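Local coordinates for protein lysine-sensitive aspartokinase 3 (Escherichia coli, PDB 2J0W) that catalyses the ATP-dependent phosphorylation of L-aspartate to 4-phospho-L-aspartate, the first step toward lysine, and is inhibited allosterically by lysine, at residues I4-F9 with L212-V217; T312-N317 with E346-L351; H335-D340 with Q368-E373. All coordinates share one frame; numbering follows the deposited sequence.

Overall arrangement
Contact 1 lies in the amino acid kinase part, contacts 2 and 3 in the ACT part required for homodimerization, across the chain's centre. Contact 1 pairs two parallel strands near the nucleotide: Lys8 touches ADP, and the side chain of Val217 is about 11 Å from it. Its centre is about 46 Å from contact 2's and about 37 Å from contact 3's. The latter two have centres about 14 Å apart and meet where Leu351 CD2 packs on Val339 CG2 at 4.1 Å. Both touch the second subunit and hold residues that bind lysine in the inhibited enzyme, at a site shared between subunits: Glu346 in contact 2, Ser338, Val339 and Asp340 in contact 3.

Contact 1: residues I4-F9 with L212-V217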
loop_
_atom_site.group_PDB
_atom_site.type_symbol
_atom_site.label_atom_id
_atom_site.label_comp_id
_atom_site.label_asym_id
_atom_site.label_seq_id
_atom_site.Cartn_x
_atom_site.Cartn_y
_atom_site.Cartn_z
ATOM N N ILE A 4 37.668 0.966 19.187
ATOM C CA ILE A 4 37.656 -0.455 19.492
ATOM C C ILE A 4 36.848 -1.146 18.416
ATOM O O ILE A 4 35.725 -0.749 18.122
ATOM C CB ILE A 4 36.995 -0.731 20.867
ATOM C CG1 ILE A 4 37.779 -0.029 21.985
ATOM C CG2 ILE A 4 36.927 -2.227 21.113
ATOM C CD1 ILE A 4 37.071 -0.014 23.333
ATOM N N VAL A 5 37.424 -2.168 17.807
ATOM C CA VAL A 5 36.701 -2.897 16.787
ATOM C C VAL A 5 36.044 -4.081 17.465
ATOM O O VAL A 5 36.644 -4.719 18.336
ATOM C CB VAL A 5 37.634 -3.388 15.668
ATOM C CG1 VAL A 5 36.948 -4.467 14.836
ATOM C CG2 VAL A 5 38.012 -2.220 14.781
ATOM N N VAL A 6 34.801 -4.340 17.075
ATOM C CA VAL A 6 34.003 -5.449 17.586
ATOM C C VAL A 6 33.889 -6.499 16.470
ATOM O O VAL A 6 33.484 -6.176 15.349
ATOM C CB VAL A 6 32.598 -4.950 17.989
ATOM C CG1 VAL A 6 31.731 -6.112 18.425
ATOM C CG2 VAL A 6 32.720 -3.927 19.112
ATOM N N SER A 7 34.263 -7.742 16.773
ATOM C CA SER A 7 34.220 -8.839 15.791
ATOM C C SER A 7 33.148 -9.893 16.100
ATOM O O SER A 7 32.965 -10.286 17.256
ATOM C CB SER A 7 35.588 -9.534 15.714
ATOM O OG SER A 7 36.566 -8.689 15.133
ATOM N N LYS A 8 32.453 -10.368 15.070
ATOM C CA LYS A 8 31.413 -11.368 15.278
ATOM C C LYS A 8 31.638 -12.627 14.460
ATOM O O LYS A 8 31.956 -12.568 13.271
ATOM C CB LYS A 8 30.038 -10.774 14.960
ATOM C CG LYS A 8 28.856 -11.709 15.214
ATOM C CD LYS A 8 28.560 -12.616 14.024
ATOM C CE LYS A 8 27.221 -13.324 14.217
ATOM N NZ LYS A 8 26.721 -14.036 12.998
ATOM N N PHE A 9 31.464 -13.771 15.112
ATOM C CA PHE A 9 31.655 -15.063 14.470
ATOM C C PHE A 9 30.406 -15.916 14.578
ATOM O O PHE A 9 29.844 -16.085 15.669
ATOM C CB PHE A 9 32.840 -15.768 15.111
ATOM C CG PHE A 9 34.129 -15.015 14.972
ATOM C CD1 PHE A 9 34.920 -15.166 13.834
ATOM C CD2 PHE A 9 34.557 -14.154 15.983
ATOM C CE1 PHE A 9 36.119 -14.477 13.702
ATOM C CE2 PHE A 9 35.753 -13.457 15.864
ATOM C CZ PHE A 9 36.538 -13.621 14.718
ATOM N N LEU A 212 29.415 1.003 23.030
ATOM C CA LEU A 212 30.794 1.233 23.436
ATOM C C LEU A 212 31.548 2.232 22.559
ATOM O O LEU A 212 32.749 2.420 22.716
ATOM C CB LEU A 212 31.552 -0.091 23.470
ATOM C CG LEU A 212 31.163 -1.146 24.519
ATOM C CD1 LEU A 212 31.988 -2.421 24.284
ATOM C CD2 LEU A 212 31.399 -0.614 25.923
ATOM N N HIS A 213 30.844 2.870 21.631
ATOM C CA HIS A 213 31.473 3.844 20.729
ATOM C C HIS A 213 32.660 3.209 20.017
ATOM O O HIS A 213 33.796 3.654 20.152
ATOM C CB HIS A 213 31.961 5.053 21.516
ATOM C CG HIS A 213 30.995 5.504 22.580
ATOM N ND1 HIS A 213 29.712 5.914 22.304
ATOM C CD2 HIS A 213 31.133 5.574 23.926
ATOM C CE1 HIS A 213 29.090 6.220 23.437
ATOM N NE2 HIS A 213 29.931 6.022 24.431
ATOM N N ALA A 214 32.388 2.164 19.249
ATOM C CA ALA A 214 33.429 1.460 18.512
ATOM C C ALA A 214 33.669 2.116 17.162
ATOM O O ALA A 214 32.783 2.769 16.600
ATOM C CB ALA A 214 33.019 0.010 18.299
ATOM N N SER A 215 34.874 1.927 16.645
ATOM C CA SER A 215 35.249 2.470 15.358
ATOM C C SER A 215 34.726 1.553 14.275
ATOM O O SER A 215 34.625 1.948 13.112
ATOM C CB SER A 215 36.770 2.566 15.227
ATOM O OG SER A 215 37.428 2.169 16.413
ATOM N N ARG A 216 34.404 0.315 14.635
ATOM C CA ARG A 216 33.917 -0.631 13.632
ATOM C C ARG A 216 33.441 -1.989 14.146
ATOM O O ARG A 216 33.745 -2.405 15.265
ATOM C CB ARG A 216 35.004 -0.883 12.593
ATOM C CG ARG A 216 34.612 -1.860 11.489
ATOM C CD ARG A 216 35.800 -2.190 10.609
ATOM N NE ARG A 216 36.991 -2.378 11.426
ATOM C CZ ARG A 216 38.140 -2.855 10.971
ATOM N NH1 ARG A 216 38.257 -3.199 9.695
ATOM N NH2 ARG A 216 39.168 -2.987 11.801
ATOM N N VAL A 217 32.710 -2.685 13.284
ATOM C CA VAL A 217 32.173 -4.001 13.565
ATOM C C VAL A 217 32.571 -4.929 12.440
ATOM O O VAL A 217 32.433 -4.573 11.264
ATOM C CB VAL A 217 30.652 -3.939 13.599
ATOM C CG1 VAL A 217 30.076 -5.347 13.628
ATOM C CG2 VAL A 217 30.194 -3.125 14.781
#
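Val6 N donates to Arg216 O across 2.9 Å, a nearly straight bond (171°) setting the parallel register, Val5 beside Arg216 and Val6 beside Val217. A second backbone bond, Ser215 N to Ile4 O, is longer and less certainly placed. Val217 CA lies 3.1 Å from Val6 O in a CA-H...O contact. The Ser215 hydroxyl hydrogen-bonds to the carboxylate of Glu3.

Val5 and Arg216 share one sheet face. With CG anti to the backbone N (chi1 180°) and a bend at chi3 (42°), the arginine brings its guanidinium across the valine at a slant; Val5 CG2 lies at the group's edge, in plane, 3.3 Å from Arg216 NH2. With an alanine here, Val5 CG2 would probably lose its guanidinium edge, and the weak, long ion pairs to Asp30 and Asp218 would go. On the other face Val6 CG2 packs on Ala214 CB at 4.0 Å.

The pair belongs to the central sheet of the amino acid kinase fold; strand 5-9 runs on to Lys8 of the ATP site, which touches ADP. Strand 33-38 flanks strand 5-9 on its other side. Ala214 and Val217 rest on Ala209 of helix 200-211, which ends in a Schellman motif at His213.

Contact 2: residues T312-N317 with E346-L351; sequences TLHSLN and EVSVAL
Leu313 and Val349 face each other as an antiparallel hydrogen-bonded pair, and the leucine can be followed outward from its backbone. Leu313 CB meets Val349 CG1 at 3.6 Å. That methyl sits between the backbone N and the carbonyl carbon of its own residue (chi1 42°), a rotation that turns it to the leucine and also puts it 3.5 Å from Leu313 O. From CB the leucine chain runs on through CG, which stands anti to the carbonyl carbon (chi1 -69°), and CD1 ends 4.2 Å from Leu351 CD1. The two leucines cross at a slant.

Two backbone bonds, each 2.7 Å long, hold the pair together: Leu313 N to Val349 O and Val349 N to Leu313 O. Leu313 O also receives a CA-H contact from Ser348.

Thr312 and Ala350 form the neighbouring non-hydrogen-bonded pair, their side chains on the opposite face of the sheet from Leu313 and Val349, with Thr312 OG1 against Ala350 CB. Farther along, Ser348 CB comes obliquely to the His314 ring, 3.5 Å from His314 ND1. Ser315 OG rests on Val347 CB and CG2, at the end of the contact.

Glu346, next to Val347, belongs to the allosteric lysine site shared between the two subunits, as do Ser321 and Phe324 of helix 321-328; Val347 touches both of these, and Ser315 touches Phe324. The same helix packs on Leu313 through Val328. Within the ACT sheet, strand 299-313 has strand 380-384 as another antiparallel partner, and strand 348-353 pairs also with 341-345. Ala422 of the second subunit packs on His314 and Ser348.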
loop_
_atom_site.group_PDB
_atom_site.type_symbol
_atom_site.label_atom_id
_atom_site.label_comp_id
_atom_site.label_asym_id
_atom_site.label_seq_id
_atom_site.Cartn_x
_atom_site.Cartn_y
_atom_site.Cartn_z
ATOM N N THR A 312 -4.988 -10.379 2.644
ATOM C CA THR A 312 -5.797 -9.396 1.922
ATOM C C THR A 312 -7.085 -9.058 2.687
ATOM O O THR A 312 -7.858 -9.945 3.053
ATOM C CB THR A 312 -6.164 -9.929 0.518
ATOM O OG1 THR A 312 -4.969 -10.173 -0.232
ATOM C CG2 THR A 312 -7.025 -8.931 -0.225
ATOM N N LEU A 313 -7.308 -7.772 2.933
ATOM C CA LEU A 313 -8.505 -7.347 3.646
ATOM C C LEU A 313 -9.464 -6.507 2.814
ATOM O O LEU A 313 -9.118 -5.439 2.304
ATOM C CB LEU A 313 -8.128 -6.574 4.905
ATOM C CG LEU A 313 -7.473 -7.414 5.996
ATOM C CD1 LEU A 313 -7.219 -6.554 7.230
ATOM C CD2 LEU A 313 -8.382 -8.593 6.330
ATOM N N HIS A 314 -10.675 -7.022 2.676
ATOM C CA HIS A 314 -11.736 -6.344 1.949
ATOM C C HIS A 314 -12.682 -5.921 3.070
ATOM O O HIS A 314 -12.681 -6.540 4.130
ATOM C CB HIS A 314 -12.407 -7.328 0.996
ATOM C CG HIS A 314 -11.474 -7.913 -0.019
ATOM N ND1 HIS A 314 -11.042 -7.214 -1.123
ATOM C CD2 HIS A 314 -10.881 -9.128 -0.085
ATOM C CE1 HIS A 314 -10.223 -7.974 -1.831
ATOM N NE2 HIS A 314 -10.108 -9.138 -1.222
ATOM N N SER A 315 -13.481 -4.885 2.862
ATOM C CA SER A 315 -14.359 -4.437 3.935
ATOM C C SER A 315 -15.777 -4.977 3.893
ATOM O O SER A 315 -16.362 -5.145 2.821
ATOM C CB SER A 315 -14.429 -2.915 3.958
ATOM O OG SER A 315 -15.032 -2.428 2.787
ATOM N N LEU A 316 -16.334 -5.256 5.071
ATOM C CA LEU A 316 -17.709 -5.727 5.139
ATOM C C LEU A 316 -18.572 -4.470 5.097
ATOM O O LEU A 316 -19.698 -4.430 5.601
ATOM C CB LEU A 316 -17.954 -6.566 6.404
ATOM C CG LEU A 316 -17.457 -8.023 6.300
ATOM C CD1 LEU A 316 -17.831 -8.791 7.560
ATOM C CD2 LEU A 316 -18.066 -8.705 5.072
ATOM N N ASN A 317 -17.975 -3.440 4.495
ATOM C CA ASN A 317 -18.592 -2.139 4.244
ATOM C C ASN A 317 -19.383 -1.488 5.383
ATOM O O ASN A 317 -20.547 -1.137 5.203
ATOM C CB ASN A 317 -19.464 -2.294 2.977
ATOM C CG ASN A 317 -20.087 -0.997 2.507
ATOM O OD1 ASN A 317 -21.239 -0.698 2.824
ATOM N ND2 ASN A 317 -19.331 -0.222 1.740
ATOM N N GLU A 346 -8.755 1.044 -3.040
ATOM C CA GLU A 346 -9.983 1.535 -2.429
ATOM C C GLU A 346 -10.027 0.994 -1.023
ATOM O O GLU A 346 -9.179 1.334 -0.209
ATOM C CB GLU A 346 -11.217 1.068 -3.185
ATOM C CG GLU A 346 -11.330 1.665 -4.567
ATOM C CD GLU A 346 -12.647 1.346 -5.226
ATOM O OE1 GLU A 346 -13.687 1.875 -4.769
ATOM O OE2 GLU A 346 -12.635 0.557 -6.197
ATOM N N VAL A 347 -10.999 0.137 -0.741
ATOM C CA VAL A 347 -11.122 -0.417 0.596
ATOM C C VAL A 347 -10.597 -1.844 0.711
ATOM O O VAL A 347 -10.950 -2.579 1.638
ATOM C CB VAL A 347 -12.591 -0.370 1.071
ATOM C CG1 VAL A 347 -12.935 1.032 1.549
ATOM C CG2 VAL A 347 -13.517 -0.776 -0.076
ATOM N N SER A 348 -9.754 -2.239 -0.235
ATOM C CA SER A 348 -9.174 -3.579 -0.222
ATOM C C SER A 348 -7.698 -3.377 0.074
ATOM O O SER A 348 -7.002 -2.703 -0.681
ATOM C CB SER A 348 -9.348 -4.226 -1.590
ATOM O OG SER A 348 -10.630 -3.910 -2.116
ATOM N N VAL A 349 -7.219 -3.931 1.178
ATOM C CA VAL A 349 -5.815 -3.768 1.532
ATOM C C VAL A 349 -5.086 -5.109 1.667
ATOM O O VAL A 349 -5.413 -5.914 2.533
ATOM C CB VAL A 349 -5.694 -2.956 2.831
ATOM C CG1 VAL A 349 -6.753 -3.415 3.818
ATOM C CG2 VAL A 349 -4.302 -3.103 3.416
ATOM N N ALA A 350 -4.105 -5.343 0.792
ATOM C CA ALA A 350 -3.332 -6.591 0.792
ATOM C C ALA A 350 -2.061 -6.447 1.609
ATOM O O ALA A 350 -1.166 -5.664 1.270
ATOM C CB ALA A 350 -2.992 -7.017 -0.646
ATOM N N LEU A 351 -1.991 -7.221 2.688
ATOM C CA LEU A 351 -0.852 -7.191 3.597
ATOM C C LEU A 351 0.163 -8.314 3.341
ATOM O O LEU A 351 -0.213 -9.486 3.244
ATOM C CB LEU A 351 -1.374 -7.271 5.032
ATOM C CG LEU A 351 -2.305 -6.137 5.467
ATOM C CD1 LEU A 351 -3.055 -6.542 6.712
ATOM C CD2 LEU A 351 -1.494 -4.885 5.723
#

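Contact 3: residues H335-D340 with Q368-E373; sequences HNISVD and QSLLME
Leu370 carries CG anti to its own backbone N (chi1 172°), sending its branched end to His335, whose CG, anti to the carbonyl carbon, carries the ring toward the helix. Leu370 CD1 rests over one face of the imidazole, 3.5 Å from the ring centroid and only 4° off its normal, a well-centred CH-pi contact. Leu370 CB lies against the same ring, 3.3 Å from His335 NE2. Leu370 CD2 meets Ile337 CD1 tip to tip at 3.3 Å, so the two branches of one leucine meet two side chains of the loop before strand 341-345. That loop and helix 368-377 belong to the ACT part, and the loop also carries Ser338, Val339 and Asp340 of the lysine site.

Ser369 OG makes a weak hydrogen bond to His335 NE2 at 3.4 Å, though its stronger partner is Thr367. Glu373 OE1 reaches the edge in the ring plane, 3.7 Å from His335 CE1, its carboxylate turned 61° from the ring. His335 ND1 hydrogen-bonds to Ile331 O, which helps fix the ring's rotation.

The grip is thus mainly apolar, polarity confined to the imidazole edge; Glu373 may tilt His335 somewhat toward the protonated form, although their charged atoms do not touch.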
loop_
_atom_site.group_PDB
_atom_site.type_symbol
_atom_site.label_atom_id
_atom_site.label_comp_id
_atom_site.label_asym_id
_atom_site.label_seq_id
_atom_site.Cartn_x
_atom_site.Cartn_y
_atom_site.Cartn_z
ATOM N N HIS A 335 -2.102 -6.158 18.525
ATOM C CA HIS A 335 -1.496 -7.467 18.315
ATOM C C HIS A 335 -0.049 -7.292 17.874
ATOM O O HIS A 335 0.679 -8.265 17.690
ATOM C CB HIS A 335 -2.247 -8.245 17.229
ATOM C CG HIS A 335 -3.674 -8.553 17.565
ATOM N ND1 HIS A 335 -4.639 -7.579 17.696
ATOM C CD2 HIS A 335 -4.309 -9.738 17.745
ATOM C CE1 HIS A 335 -5.807 -8.149 17.939
ATOM N NE2 HIS A 335 -5.635 -9.458 17.973
ATOM N N ASN A 336 0.357 -6.039 17.716
ATOM C CA ASN A 336 1.697 -5.693 17.259
ATOM C C ASN A 336 2.263 -6.586 16.156
ATOM O O ASN A 336 3.279 -7.279 16.317
ATOM C CB ASN A 336 2.665 -5.582 18.436
ATOM C CG ASN A 336 2.896 -4.134 18.844
ATOM O OD1 ASN A 336 3.657 -3.844 19.767
ATOM N ND2 ASN A 336 2.235 -3.215 18.145
ATOM N N ILE A 337 1.555 -6.530 15.028
ATOM C CA ILE A 337 1.876 -7.233 13.798
ATOM C C ILE A 337 2.476 -6.172 12.877
ATOM O O ILE A 337 1.773 -5.272 12.433
ATOM C CB ILE A 337 0.602 -7.773 13.149
ATOM C CG1 ILE A 337 0.016 -8.871 14.030
ATOM C CG2 ILE A 337 0.892 -8.269 11.745
ATOM C CD1 ILE A 337 -1.248 -9.479 13.479
ATOM N N SER A 338 3.770 -6.262 12.606
ATOM C CA SER A 338 4.424 -5.287 11.750
ATOM C C SER A 338 4.470 -5.780 10.304
ATOM O O SER A 338 4.788 -6.945 10.046
ATOM C CB SER A 338 5.840 -5.025 12.274
ATOM O OG SER A 338 6.524 -4.046 11.504
ATOM N N VAL A 339 4.145 -4.888 9.368
ATOM C CA VAL A 339 4.137 -5.199 7.935
ATOM C C VAL A 339 5.079 -4.277 7.166
ATOM O O VAL A 339 4.963 -3.048 7.245
ATOM C CB VAL A 339 2.725 -5.038 7.336
ATOM C CG1 VAL A 339 2.749 -5.350 5.847
ATOM C CG2 VAL A 339 1.760 -5.952 8.061
ATOM N N ASP A 340 6.005 -4.878 6.421
ATOM C CA ASP A 340 6.972 -4.131 5.622
ATOM C C ASP A 340 6.354 -3.723 4.293
ATOM O O ASP A 340 6.712 -2.693 3.731
ATOM C CB ASP A 340 8.207 -4.983 5.286
ATOM C CG ASP A 340 8.917 -5.530 6.507
ATOM O OD1 ASP A 340 9.327 -4.742 7.387
ATOM O OD2 ASP A 340 9.087 -6.764 6.568
ATOM N N GLN A 368 -6.448 -16.360 16.470
ATOM C CA GLN A 368 -7.899 -16.364 16.286
ATOM C C GLN A 368 -8.607 -15.187 16.941
ATOM O O GLN A 368 -9.726 -14.849 16.563
ATOM C CB GLN A 368 -8.481 -17.679 16.811
ATOM C CG GLN A 368 -7.965 -18.920 16.053
ATOM C CD GLN A 368 -8.773 -19.229 14.807
ATOM O OE1 GLN A 368 -9.930 -19.645 14.905
ATOM N NE2 GLN A 368 -8.169 -19.030 13.616
ATOM N N SER A 369 -7.972 -14.582 17.941
ATOM C CA SER A 369 -8.569 -13.430 18.613
ATOM C C SER A 369 -8.577 -12.329 17.564
ATOM O O SER A 369 -9.592 -11.672 17.306
ATOM C CB SER A 369 -7.718 -12.996 19.817
ATOM O OG SER A 369 -6.478 -12.435 19.408
ATOM N N LEU A 370 -7.412 -12.150 16.958
ATOM C CA LEU A 370 -7.221 -11.167 15.914
ATOM C C LEU A 370 -8.236 -11.374 14.807
ATOM O O LEU A 370 -9.051 -10.500 14.514
ATOM C CB LEU A 370 -5.829 -11.318 15.310
ATOM C CG LEU A 370 -5.557 -10.475 14.074
ATOM C CD1 LEU A 370 -5.598 -9.002 14.440
ATOM C CD2 LEU A 370 -4.201 -10.840 13.513
ATOM N N LEU A 371 -8.178 -12.542 14.182
ATOM C CA LEU A 371 -9.086 -12.826 13.087
ATOM C C LEU A 371 -10.518 -12.457 13.388
ATOM O O LEU A 371 -11.032 -11.521 12.774
ATOM C CB LEU A 371 -9.016 -14.291 12.680
ATOM C CG LEU A 371 -7.700 -14.598 11.971
ATOM C CD1 LEU A 371 -7.590 -16.084 11.677
ATOM C CD2 LEU A 371 -7.615 -13.777 10.692
ATOM N N MET A 372 -11.178 -13.148 14.317
ATOM C CA MET A 372 -12.563 -12.802 14.560
ATOM C C MET A 372 -12.721 -11.311 14.804
ATOM O O MET A 372 -13.783 -10.766 14.508
ATOM C CB MET A 372 -13.164 -13.605 15.728
ATOM C CG MET A 372 -12.807 -13.149 17.127
ATOM S SD MET A 372 -13.498 -14.319 18.317
ATOM C CE MET A 372 -12.207 -15.634 18.335
ATOM N N GLU A 373 -11.697 -10.623 15.315
ATOM C CA GLU A 373 -11.893 -9.187 15.506
ATOM C C GLU A 373 -11.890 -8.517 14.129
ATOM O O GLU A 373 -12.672 -7.592 13.873
ATOM C CB GLU A 373 -10.810 -8.539 16.385
ATOM C CG GLU A 373 -10.720 -7.039 16.075
ATOM C CD GLU A 373 -9.931 -6.207 17.056
ATOM O OE1 GLU A 373 -9.216 -6.756 17.907
ATOM O OE2 GLU A 373 -10.042 -4.966 16.940
#